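Local coordinates for CRISPR-associated protein, Cse1 family (Acidimicrobium ferrooxidans, PDB 4H3T), which is probably the large Cse1 (CasA) subunit of the type I-E CRISPR surveillance complex Cascade, which in its relatives helps recognise foreign DNA, at residues A[421-426]-A[438-444]; A[414-419]-A[520-525]; A[463-467]-A[487-491]; A[196-202]-A[298-303]. The protein carries 1 engineered substitution. One frame throughout, in Å; residues are numbered along the deposited sequence. Where two conformers were deposited one is given.

Contact 1: A[421-426]-A[438-444]; sequences EARYLS and HRVPEGK
Ser426 and Arg439 pair through their backbones: Ser426 N donates to Arg439 O at 2.8 Å, and Arg439 N returns a longer bond of 3.2 Å to Ser426 O. Leu425 suits the flank of this pair because its two branches reach different neighbours, CD1 lying 3.6 Å from Arg439 C and also touching Val440 CG2, and CD2 3.9 Å from His438 CB. With an alanine in place of Leu425 both methyls go, which would probably uncover Val440 CG2 and leave His438 less firmly seated. The arrangement is an antiparallel hydrogen-bonded pair in a small two-stranded sheet, set in the connection that leads into helix 445-473. The ring of Pro441 packs against Ser426, its CG 3.4 Å from Ser426 OG. A water bridges the two segments: it donates to Tyr424 O at 2.7 Å, accepts from Lys444 NZ at 2.6 Å and bonds Ser426 OG. Lys444 reaches it with an extended chain whose CD passes obliquely by the Tyr424 ring. Farther out, Arg439 grips Glu442 end-on, NH1 to OE1 and NH2 to OE2, in the guanidinium plane but above that of the carboxylate. Glu421, against Val440 CG2, is salt-bridged to Arg452.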
# COMPACT_ATOMS: atom_id res chain seq x y z
N GLU A 421 34.43 -1.51 -5.22
CA GLU A 421 35.11 -2.25 -6.28
C GLU A 421 36.64 -2.34 -6.11
O GLU A 421 37.31 -2.98 -6.94
CB GLU A 421 34.78 -1.61 -7.63
CG GLU A 421 35.48 -0.31 -7.91
CD GLU A 421 34.99 0.33 -9.18
OE1 GLU A 421 34.00 -0.18 -9.76
OE2 GLU A 421 35.60 1.33 -9.61
N ALA A 422 37.23 -1.61 -5.12
CA ALA A 422 38.67 -1.56 -4.94
C ALA A 422 39.29 -2.94 -4.83
O ALA A 422 40.37 -3.17 -5.38
CB ALA A 422 39.04 -0.73 -3.70
N ARG A 423 38.65 -3.86 -4.14
CA ARG A 423 39.21 -5.22 -4.02
C ARG A 423 39.32 -5.97 -5.39
O ARG A 423 40.04 -6.94 -5.47
CB ARG A 423 38.42 -6.03 -2.99
CG ARG A 423 37.15 -6.70 -3.37
CD ARG A 423 36.31 -7.03 -2.09
NE ARG A 423 35.49 -5.85 -1.82
CZ ARG A 423 34.21 -5.81 -1.48
NH1 ARG A 423 33.59 -4.65 -1.38
NH2 ARG A 423 33.54 -6.94 -1.21
N TYR A 424 38.67 -5.50 -6.43
CA TYR A 424 38.66 -6.15 -7.75
C TYR A 424 39.40 -5.33 -8.77
O TYR A 424 39.44 -5.68 -9.93
CB TYR A 424 37.19 -6.35 -8.24
CG TYR A 424 36.33 -7.10 -7.26
CD1 TYR A 424 36.69 -8.38 -6.83
CD2 TYR A 424 35.24 -6.50 -6.66
CE1 TYR A 424 35.99 -9.02 -5.81
CE2 TYR A 424 34.52 -7.14 -5.68
CZ TYR A 424 34.86 -8.43 -5.30
OH TYR A 424 34.15 -9.07 -4.33
N LEU A 425 39.91 -4.17 -8.38
CA LEU A 425 40.59 -3.32 -9.34
C LEU A 425 41.96 -3.86 -9.75
O LEU A 425 42.68 -4.46 -8.93
CB LEU A 425 40.76 -1.94 -8.71
CG LEU A 425 40.79 -0.77 -9.63
CD1 LEU A 425 39.42 -0.46 -10.13
CD2 LEU A 425 41.37 0.48 -8.90
N SER A 426 42.27 -3.67 -11.05
CA SER A 426 43.55 -3.96 -11.72
C SER A 426 44.29 -2.67 -11.93
O SER A 426 43.67 -1.62 -11.96
CB SER A 426 43.32 -4.59 -13.12
OG SER A 426 43.01 -5.94 -12.88
N HIS A 438 43.62 2.11 -13.92
CA HIS A 438 42.90 1.71 -12.72
C HIS A 438 41.50 1.32 -13.16
O HIS A 438 40.63 2.18 -13.28
CB HIS A 438 42.85 2.83 -11.70
CG HIS A 438 44.16 3.18 -11.05
ND1 HIS A 438 45.03 4.08 -11.63
CD2 HIS A 438 44.67 2.78 -9.86
CE1 HIS A 438 46.08 4.15 -10.83
NE2 HIS A 438 45.90 3.40 -9.73
N ARG A 439 41.30 0.02 -13.40
CA ARG A 439 40.07 -0.48 -13.96
C ARG A 439 39.72 -1.87 -13.40
O ARG A 439 40.60 -2.65 -13.02
CB ARG A 439 40.21 -0.53 -15.48
CG ARG A 439 41.24 -1.56 -15.95
CD ARG A 439 41.55 -1.49 -17.41
NE ARG A 439 40.37 -1.45 -18.27
CZ ARG A 439 39.74 -2.50 -18.79
NH1 ARG A 439 40.14 -3.74 -18.51
NH2 ARG A 439 38.69 -2.33 -19.59
N VAL A 440 38.45 -2.20 -13.44
CA VAL A 440 37.99 -3.54 -13.09
C VAL A 440 38.13 -4.38 -14.34
O VAL A 440 37.54 -4.02 -15.34
CB VAL A 440 36.52 -3.58 -12.58
CG1 VAL A 440 36.09 -5.02 -12.36
CG2 VAL A 440 36.36 -2.76 -11.32
N PRO A 441 38.85 -5.47 -14.34
CA PRO A 441 38.89 -6.28 -15.57
C PRO A 441 37.53 -6.89 -15.90
O PRO A 441 36.66 -7.08 -15.02
CB PRO A 441 39.95 -7.35 -15.28
CG PRO A 441 40.12 -7.38 -13.84
CD PRO A 441 39.57 -6.11 -13.22
N GLU A 442 37.31 -7.12 -17.18
CA GLU A 442 36.02 -7.60 -17.70
C GLU A 442 35.54 -8.91 -17.00
O GLU A 442 34.36 -8.99 -16.67
CB GLU A 442 36.11 -7.82 -19.25
CG GLU A 442 36.20 -6.51 -20.03
CD GLU A 442 37.54 -5.79 -20.17
OE1 GLU A 442 38.55 -6.17 -19.53
OE2 GLU A 442 37.55 -4.80 -20.93
N GLY A 443 36.46 -9.85 -16.71
CA GLY A 443 36.14 -11.09 -16.00
C GLY A 443 35.57 -10.89 -14.60
O GLY A 443 34.89 -11.78 -14.12
N LYS A 444 35.79 -9.70 -13.96
CA LYS A 444 35.27 -9.37 -12.62
C LYS A 444 34.22 -8.29 -12.63
O LYS A 444 33.74 -7.88 -11.55
CB LYS A 444 36.41 -8.91 -11.72
CG LYS A 444 37.44 -10.03 -11.50
CD LYS A 444 38.56 -9.55 -10.63
CE LYS A 444 39.78 -10.48 -10.61
NZ LYS A 444 40.97 -9.78 -10.06
O HOH W 1 41.56 -7.30 -10.57

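Contact 2: A[414-419]-A[520-525]; sequences QALGYV and RFRRML
Ala415 and Phe521 bring their backbones to within 4.6 Å, CA to CA, where helix 511-532 packs against the junction of helices 397-415 and 417-420 in the C-terminal helical bundle characteristic of Cse1. Alanine suits so close an approach, since its side chain is a single methyl. Ala415 O lies 3.4 Å from Phe521 CB and stands at the edge of the ring, while the Ala415 methyl sits 3.8 Å from Phe521 CD1. This is the tight, buried half. Phe521 holds CG anti to its backbone N (chi1 154°), which sends the ring alongside Leu416, the two side chains pointing the same way with Leu416 CD2 3.7 Å from Phe521 CE1. Val419 CG2 closes over Phe521 CB, and helix 481-504 adds Ala499 to this apolar cluster. The stem of selenomethionine Met524 packs here too, its CG 3.9 Å from Ala415 CB.

The other half is looser and faces solvent. The CE end of Met524 runs out across exposed Gln414; in the conformer described, SE lies at the edge of the Tyr418 ring, a Met-aromatic contact. The firmer partner of that ring is Arg520, whose CB sits over one face in a CH-pi contact, 3.9 Å from the centroid. Arginine suits this border because its aliphatic stem can lie on an aromatic face while its charged end continues past it. The guanidinium accordingly leaves the contact: NH2 bonds His438 O, and NH1 donates in its own plane to a water at 2.9 Å, which in turn makes only a weak bond to Tyr418 O.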
# COMPACT_ATOMS: atom_id res chain seq x y z
N GLN A 414 26.31 5.85 -4.85
CA GLN A 414 26.99 5.66 -6.12
C GLN A 414 28.48 5.96 -5.93
O GLN A 414 29.31 5.16 -6.35
CB GLN A 414 26.38 6.55 -7.16
CG GLN A 414 26.92 6.27 -8.60
CD GLN A 414 26.37 7.22 -9.65
OE1 GLN A 414 25.39 7.95 -9.44
NE2 GLN A 414 27.04 7.27 -10.80
N ALA A 415 28.82 7.07 -5.25
CA ALA A 415 30.23 7.39 -4.97
C ALA A 415 30.96 6.26 -4.22
O ALA A 415 32.14 5.98 -4.46
CB ALA A 415 30.33 8.67 -4.17
N LEU A 416 30.28 5.65 -3.28
CA LEU A 416 30.84 4.51 -2.54
C LEU A 416 31.17 3.32 -3.42
O LEU A 416 31.96 2.48 -3.00
CB LEU A 416 29.90 4.07 -1.44
CG LEU A 416 29.99 4.91 -0.14
CD1 LEU A 416 28.86 4.56 0.79
CD2 LEU A 416 31.35 4.65 0.58
N GLY A 417 30.60 3.23 -4.61
CA GLY A 417 30.90 2.14 -5.52
C GLY A 417 32.40 2.06 -5.86
O GLY A 417 32.90 0.99 -6.07
N TYR A 418 33.10 3.21 -5.95
CA TYR A 418 34.55 3.23 -6.26
C TYR A 418 35.35 2.56 -5.15
O TYR A 418 36.34 1.96 -5.42
CB TYR A 418 34.98 4.67 -6.42
CG TYR A 418 34.32 5.32 -7.59
CD1 TYR A 418 34.58 4.88 -8.88
CD2 TYR A 418 33.43 6.38 -7.42
CE1 TYR A 418 33.97 5.46 -9.98
CE2 TYR A 418 32.80 6.97 -8.51
CZ TYR A 418 33.10 6.53 -9.80
OH TYR A 418 32.52 7.09 -10.92
N VAL A 419 34.88 2.60 -3.91
CA VAL A 419 35.53 1.93 -2.79
C VAL A 419 35.13 0.45 -2.81
O VAL A 419 35.97 -0.42 -2.55
CB VAL A 419 35.15 2.65 -1.44
CG1 VAL A 419 35.51 1.80 -0.23
CG2 VAL A 419 35.83 4.00 -1.38
N ARG A 520 38.33 8.82 -6.07
CA ARG A 520 37.14 8.87 -6.92
C ARG A 520 35.88 9.07 -6.08
O ARG A 520 35.03 9.85 -6.44
CB ARG A 520 37.03 7.60 -7.76
CG ARG A 520 38.12 7.47 -8.83
CD ARG A 520 38.23 6.04 -9.35
NE ARG A 520 39.11 5.99 -10.51
CZ ARG A 520 39.41 4.92 -11.24
NH1 ARG A 520 38.96 3.72 -10.88
NH2 ARG A 520 40.14 5.04 -12.33
N PHE A 521 35.75 8.35 -4.98
CA PHE A 521 34.61 8.47 -4.03
C PHE A 521 34.53 9.91 -3.50
O PHE A 521 33.47 10.56 -3.56
CB PHE A 521 34.79 7.44 -2.86
CG PHE A 521 34.13 7.77 -1.54
CD1 PHE A 521 32.76 7.77 -1.42
CD2 PHE A 521 34.88 8.21 -0.46
CE1 PHE A 521 32.14 8.13 -0.23
CE2 PHE A 521 34.27 8.54 0.75
CZ PHE A 521 32.90 8.53 0.84
N ARG A 522 35.64 10.41 -3.01
CA ARG A 522 35.67 11.75 -2.41
C ARG A 522 35.37 12.87 -3.46
O ARG A 522 34.64 13.83 -3.13
CB ARG A 522 37.03 11.97 -1.69
CG ARG A 522 37.16 13.26 -0.91
CD ARG A 522 38.62 13.64 -0.64
NE ARG A 522 39.15 14.45 -1.75
CZ ARG A 522 40.08 14.08 -2.63
NH1 ARG A 522 40.66 12.89 -2.55
NH2 ARG A 522 40.45 14.92 -3.60
N ARG A 523 35.85 12.74 -4.71
CA ARG A 523 35.57 13.73 -5.75
C ARG A 523 34.08 13.70 -6.15
O ARG A 523 33.48 14.75 -6.37
CB ARG A 523 36.46 13.54 -7.03
CG ARG A 523 37.93 13.96 -6.84
CD ARG A 523 38.89 13.78 -8.09
NE ARG A 523 38.25 12.96 -9.16
CZ ARG A 523 38.57 11.72 -9.54
NH1 ARG A 523 39.61 11.08 -9.00
NH2 ARG A 523 37.87 11.11 -10.49
N MSE A 524 33.52 12.52 -6.30
CA MSE A 524 32.12 12.40 -6.66
C MSE A 524 31.22 12.95 -5.55
O MSE A 524 30.29 13.71 -5.82
CB MSE A 524 31.73 10.97 -6.96
CG MSE A 524 30.25 10.88 -7.33
SE MSE A 524 29.54 9.29 -8.18
CE MSE A 524 27.67 10.06 -8.00
N LEU A 525 31.52 12.58 -4.33
CA LEU A 525 30.76 13.03 -3.16
C LEU A 525 30.79 14.58 -3.05
O LEU A 525 29.74 15.17 -2.85
CB LEU A 525 31.33 12.42 -1.88
CG LEU A 525 30.54 12.70 -0.58
CD1 LEU A 525 29.09 12.13 -0.69
CD2 LEU A 525 31.32 12.15 0.65
O HOH W 2 37.63 2.76 -8.47

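Contact 3: A[463-467]-A[487-491]; sequences LDAPY and WAALV
Tyr467 and Trp487 meet in a T-shaped pair, the tyrosine edge turned toward the face of the indole's six-membered ring with planes at 82°. They join two neighbouring helices of the Cse1 helical bundle, 445-473 and 481-504, whose local axes run antiparallel at 165° and stay 11.4 Å apart, a wide spacing that large side chains fill. Trp487, with CG trans to its backbone N (chi1 -179°), throws its indole across the gap so that CH2 comes 3.5 Å from Tyr467 CA. Tyr467 CD1 lies above one face of the indole, Val491 CG2 of its own helix lies on the opposite face, and Leu463 O stands at the edge; together with the NE1 bond these restrict its rotation. Both aromatic residues also suit a buried place because each carries one polar group that finds a backbone acceptor on helix 397-415: Trp487 NE1 bonds Ala405 O and Tyr467 OH bonds Ala402 O. A leucine in place of Trp487 would probably open a gap beside Tyr467 and Pro466 and leave Ala405 O without this donor.

Pro466 sits where helix 445-473 is kinked and the N atoms of Ala465 and Pro466 make no bond to the preceding turn; having no N-H to satisfy, proline is suited to such a place. Its compact ring sets CB 3.8 Å from Trp487 CZ3. Beside it Leu463 and Leu490 slide past each other in opposite directions, while Leu463 meets Val491 at about a right angle. The leucines touch through their branch ends, CD2 of Leu463 lying 3.7 Å from CD2 of Leu490.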
# COMPACT_ATOMS: atom_id res chain seq x y z
N LEU A 463 20.92 5.08 6.46
CA LEU A 463 20.27 6.41 6.32
C LEU A 463 18.78 6.34 6.55
O LEU A 463 18.12 7.39 6.56
CB LEU A 463 20.57 7.00 4.91
CG LEU A 463 22.01 7.37 4.64
CD1 LEU A 463 22.17 7.90 3.24
CD2 LEU A 463 22.56 8.40 5.68
N ASP A 464 18.24 5.14 6.84
CA ASP A 464 16.80 5.03 6.97
C ASP A 464 16.26 5.83 8.18
O ASP A 464 15.41 6.69 7.98
CB ASP A 464 16.36 3.56 7.04
CG ASP A 464 14.86 3.34 7.14
OD1 ASP A 464 14.11 3.76 6.21
OD2 ASP A 464 14.43 2.85 8.15
N ALA A 465 16.73 5.57 9.38
CA ALA A 465 16.21 6.28 10.57
C ALA A 465 16.59 7.78 10.52
O ALA A 465 15.68 8.62 10.63
CB ALA A 465 16.70 5.60 11.86
N PRO A 466 17.81 8.15 10.06
CA PRO A 466 18.13 9.58 9.88
C PRO A 466 17.27 10.28 8.83
O PRO A 466 16.85 11.40 9.07
CB PRO A 466 19.59 9.52 9.42
CG PRO A 466 20.12 8.33 10.02
CD PRO A 466 19.05 7.34 9.94
N TYR A 467 16.95 9.64 7.67
CA TYR A 467 16.09 10.29 6.66
C TYR A 467 14.68 10.55 7.23
O TYR A 467 14.10 11.60 7.06
CB TYR A 467 15.98 9.46 5.37
CG TYR A 467 15.21 10.23 4.33
CD1 TYR A 467 15.84 11.23 3.59
CD2 TYR A 467 13.82 10.15 4.27
CE1 TYR A 467 15.12 12.06 2.75
CE2 TYR A 467 13.09 10.99 3.44
CZ TYR A 467 13.75 11.89 2.64
OH TYR A 467 13.01 12.76 1.87
N TRP A 487 21.52 17.58 6.59
CA TRP A 487 21.44 16.30 5.92
C TRP A 487 22.78 16.03 5.13
O TRP A 487 23.30 14.92 5.15
CB TRP A 487 20.25 16.26 4.98
CG TRP A 487 20.11 14.95 4.27
CD1 TRP A 487 20.21 14.71 2.92
CD2 TRP A 487 19.82 13.69 4.87
NE1 TRP A 487 20.03 13.38 2.66
CE2 TRP A 487 19.74 12.73 3.84
CE3 TRP A 487 19.60 13.27 6.20
CZ2 TRP A 487 19.49 11.38 4.09
CZ3 TRP A 487 19.37 11.93 6.45
CH2 TRP A 487 19.29 11.00 5.41
N ALA A 488 23.32 17.07 4.49
CA ALA A 488 24.57 16.94 3.72
C ALA A 488 25.70 16.42 4.61
O ALA A 488 26.42 15.50 4.23
CB ALA A 488 24.97 18.28 3.11
N ALA A 489 25.90 17.04 5.76
CA ALA A 489 26.93 16.61 6.71
C ALA A 489 26.65 15.20 7.28
O ALA A 489 27.58 14.44 7.49
CB ALA A 489 27.07 17.63 7.86
N LEU A 490 25.39 14.86 7.60
CA LEU A 490 25.08 13.51 8.11
C LEU A 490 25.41 12.44 7.05
O LEU A 490 26.13 11.47 7.33
CB LEU A 490 23.60 13.46 8.52
CG LEU A 490 23.15 12.18 9.21
CD1 LEU A 490 22.04 12.49 10.23
CD2 LEU A 490 22.82 11.05 8.18
N VAL A 491 24.99 12.64 5.81
CA VAL A 491 25.24 11.64 4.77
C VAL A 491 26.74 11.47 4.51
O VAL A 491 27.20 10.34 4.38
CB VAL A 491 24.47 11.99 3.48
CG1 VAL A 491 24.89 11.10 2.31
CG2 VAL A 491 22.97 11.89 3.70

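Contact 4: A[196-202]-A[298-303]; sequences YLAWIGF and DPHVGW
Gly201 and Phe202 run beside His300 and Val301 without pairing as strands: CA-H...O contacts link Phe202 CA to His300 O at 3.4 Å and Val301 CA to Gly201 O at 3.6 Å. Gly201 O is the acceptor of a water, 2.8 Å away, that in turn accepts from Gly302 N, so a solvent molecule completes the join in this buried place.

Among the side chains the polar centre is Tyr196, whose OH donates to Asp298 OD2 at 2.6 Å. The carboxylate is met on its anti side, with phenol and carboxylate planes only 25° apart. The other oxygen, Asp298 OD1, accepts from His300 N at 3.0 Å, which makes an Asx turn just after helix 291-297, and it also forms a salt bridge with Arg58; aspartate is short enough to fold back on its own backbone while still reaching the tyrosine. The turn lies deep in the globular part of Cse1, where the two segments lead into strands 202-206 and 303-309.

It presents His300 with one face under Phe202 CE1, 3.6 Å from His300 CG, the rings inclined at 49°, and with Pro299 CG over the centre of the opposite face. His300 NE2 bonds Asn217, so an aromatic residue with a polar rim fits this slot. Ile200 and Val301, both beta-branched, cross at about a right angle, and Val301 CG2 lies 3.8 Å from Ile200 CB. Ile200 CG1 stands between the backbone N and the carbonyl carbon (chi1 61°), which brings CD1 toward Asp298 and Val301. Farther along, Trp199 and Trp303 meet obliquely, CH2 to CH2 at 3.7 Å, and Trp199 is also in cation-pi contact with Arg291 and Arg319.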
# COMPACT_ATOMS: atom_id res chain seq x y z
N TYR A 196 -8.20 -6.06 -7.75
CA TYR A 196 -7.97 -4.64 -8.01
C TYR A 196 -6.95 -3.99 -7.04
O TYR A 196 -6.10 -3.23 -7.49
CB TYR A 196 -9.29 -3.91 -7.95
CG TYR A 196 -9.13 -2.40 -8.09
CD1 TYR A 196 -9.00 -1.81 -9.33
CD2 TYR A 196 -9.00 -1.60 -6.97
CE1 TYR A 196 -8.87 -0.43 -9.46
CE2 TYR A 196 -8.80 -0.23 -7.08
CZ TYR A 196 -8.83 0.37 -8.33
OH TYR A 196 -8.63 1.72 -8.46
N LEU A 197 -6.96 -4.34 -5.75
CA LEU A 197 -5.98 -3.81 -4.80
C LEU A 197 -4.60 -4.41 -5.05
O LEU A 197 -3.61 -3.74 -4.75
CB LEU A 197 -6.38 -3.98 -3.34
CG LEU A 197 -7.43 -3.06 -2.82
CD1 LEU A 197 -7.58 -3.21 -1.29
CD2 LEU A 197 -7.08 -1.61 -3.13
N ALA A 198 -4.54 -5.64 -5.58
CA ALA A 198 -3.27 -6.25 -5.98
C ALA A 198 -2.66 -5.48 -7.22
O ALA A 198 -1.45 -5.48 -7.41
CB ALA A 198 -3.44 -7.74 -6.30
N TRP A 199 -3.52 -4.90 -8.06
CA TRP A 199 -3.12 -4.14 -9.23
C TRP A 199 -2.68 -2.72 -8.91
O TRP A 199 -1.73 -2.24 -9.49
CB TRP A 199 -4.29 -4.10 -10.21
CG TRP A 199 -3.94 -3.38 -11.48
CD1 TRP A 199 -2.98 -3.72 -12.39
CD2 TRP A 199 -4.60 -2.22 -12.01
NE1 TRP A 199 -2.98 -2.82 -13.42
CE2 TRP A 199 -3.93 -1.86 -13.19
CE3 TRP A 199 -5.66 -1.41 -11.56
CZ2 TRP A 199 -4.27 -0.72 -13.93
CZ3 TRP A 199 -5.98 -0.26 -12.28
CH2 TRP A 199 -5.32 0.05 -13.48
N ILE A 200 -3.41 -2.00 -8.08
CA ILE A 200 -3.05 -0.59 -7.83
C ILE A 200 -1.90 -0.46 -6.80
O ILE A 200 -1.67 -1.34 -5.97
CB ILE A 200 -4.24 0.32 -7.40
CG1 ILE A 200 -4.89 -0.11 -6.06
CG2 ILE A 200 -5.29 0.42 -8.49
CD1 ILE A 200 -5.55 0.96 -5.31
N GLY A 201 -1.25 0.67 -6.87
CA GLY A 201 -0.31 1.13 -5.86
C GLY A 201 -1.15 1.89 -4.83
O GLY A 201 -1.65 2.96 -5.11
N PHE A 202 -1.35 1.31 -3.62
CA PHE A 202 -2.23 1.92 -2.59
C PHE A 202 -1.46 2.87 -1.69
O PHE A 202 -0.34 2.57 -1.29
CB PHE A 202 -2.85 0.83 -1.79
CG PHE A 202 -3.65 1.26 -0.57
CD1 PHE A 202 -5.01 1.55 -0.67
CD2 PHE A 202 -3.02 1.46 0.65
CE1 PHE A 202 -5.71 2.00 0.46
CE2 PHE A 202 -3.73 1.84 1.76
CZ PHE A 202 -5.06 2.13 1.66
N ASP A 298 -11.14 6.52 -7.68
CA ASP A 298 -10.37 6.04 -6.52
C ASP A 298 -9.35 7.04 -5.99
O ASP A 298 -8.39 7.38 -6.69
CB ASP A 298 -9.70 4.75 -6.93
CG ASP A 298 -9.16 3.85 -5.81
OD1 ASP A 298 -8.92 4.37 -4.69
OD2 ASP A 298 -8.96 2.67 -6.06
N PRO A 299 -9.50 7.44 -4.72
CA PRO A 299 -8.58 8.40 -4.13
C PRO A 299 -7.26 7.81 -3.64
O PRO A 299 -6.43 8.58 -3.14
CB PRO A 299 -9.38 8.92 -2.92
CG PRO A 299 -10.14 7.72 -2.46
CD PRO A 299 -10.54 7.02 -3.72
N HIS A 300 -7.10 6.50 -3.61
CA HIS A 300 -5.92 5.86 -2.99
C HIS A 300 -4.81 5.43 -4.00
O HIS A 300 -3.95 4.62 -3.65
CB HIS A 300 -6.34 4.62 -2.20
CG HIS A 300 -7.18 4.95 -1.00
ND1 HIS A 300 -8.35 4.26 -0.72
CD2 HIS A 300 -6.97 5.89 -0.06
CE1 HIS A 300 -8.84 4.84 0.38
NE2 HIS A 300 -8.00 5.80 0.83
N VAL A 301 -4.88 5.91 -5.23
CA VAL A 301 -3.91 5.51 -6.27
C VAL A 301 -3.51 6.75 -7.10
O VAL A 301 -4.37 7.49 -7.53
CB VAL A 301 -4.50 4.35 -7.13
CG1 VAL A 301 -5.92 4.62 -7.60
CG2 VAL A 301 -3.57 3.96 -8.33
N GLY A 302 -2.20 6.90 -7.34
CA GLY A 302 -1.62 7.91 -8.22
C GLY A 302 -1.41 7.26 -9.57
O GLY A 302 -1.41 6.02 -9.67
N TRP A 303 -1.28 8.07 -10.63
CA TRP A 303 -1.19 7.58 -12.02
C TRP A 303 -0.06 8.21 -12.78
O TRP A 303 0.38 9.31 -12.46
CB TRP A 303 -2.51 7.85 -12.79
CG TRP A 303 -3.70 7.21 -12.13
CD1 TRP A 303 -4.46 7.75 -11.13
CD2 TRP A 303 -4.19 5.89 -12.35
NE1 TRP A 303 -5.38 6.84 -10.70
CE2 TRP A 303 -5.25 5.69 -11.43
CE3 TRP A 303 -3.86 4.85 -13.23
CZ2 TRP A 303 -5.97 4.48 -11.37
CZ3 TRP A 303 -4.61 3.68 -13.20
CH2 TRP A 303 -5.62 3.49 -12.25
O HOH W 3 -0.29 4.96 -6.48

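In the fold
Contact 4 stands apart, its centre 8 Å from that of the chain in the globular part, whereas the other three lie in or at the end of the helical bundle, progressively farther out: contact 3, then contact 2, then contact 1 at 41 Å. Contacts 3 and 4 are both buried, yet the first is largely apolar and aromatic between helices, while the second encloses charges and hydrogen bonds between a short helix, its following loop and another loop. Contact 2 is half buried; contact 1, nearer the surface, relies on backbone pairing, a water and ion pairs. Contacts 1 and 2 touch, Leu425 CD1 packing near Arg520 NH1. Helix 445-473 follows contact 1 and supplies one side of contact 3.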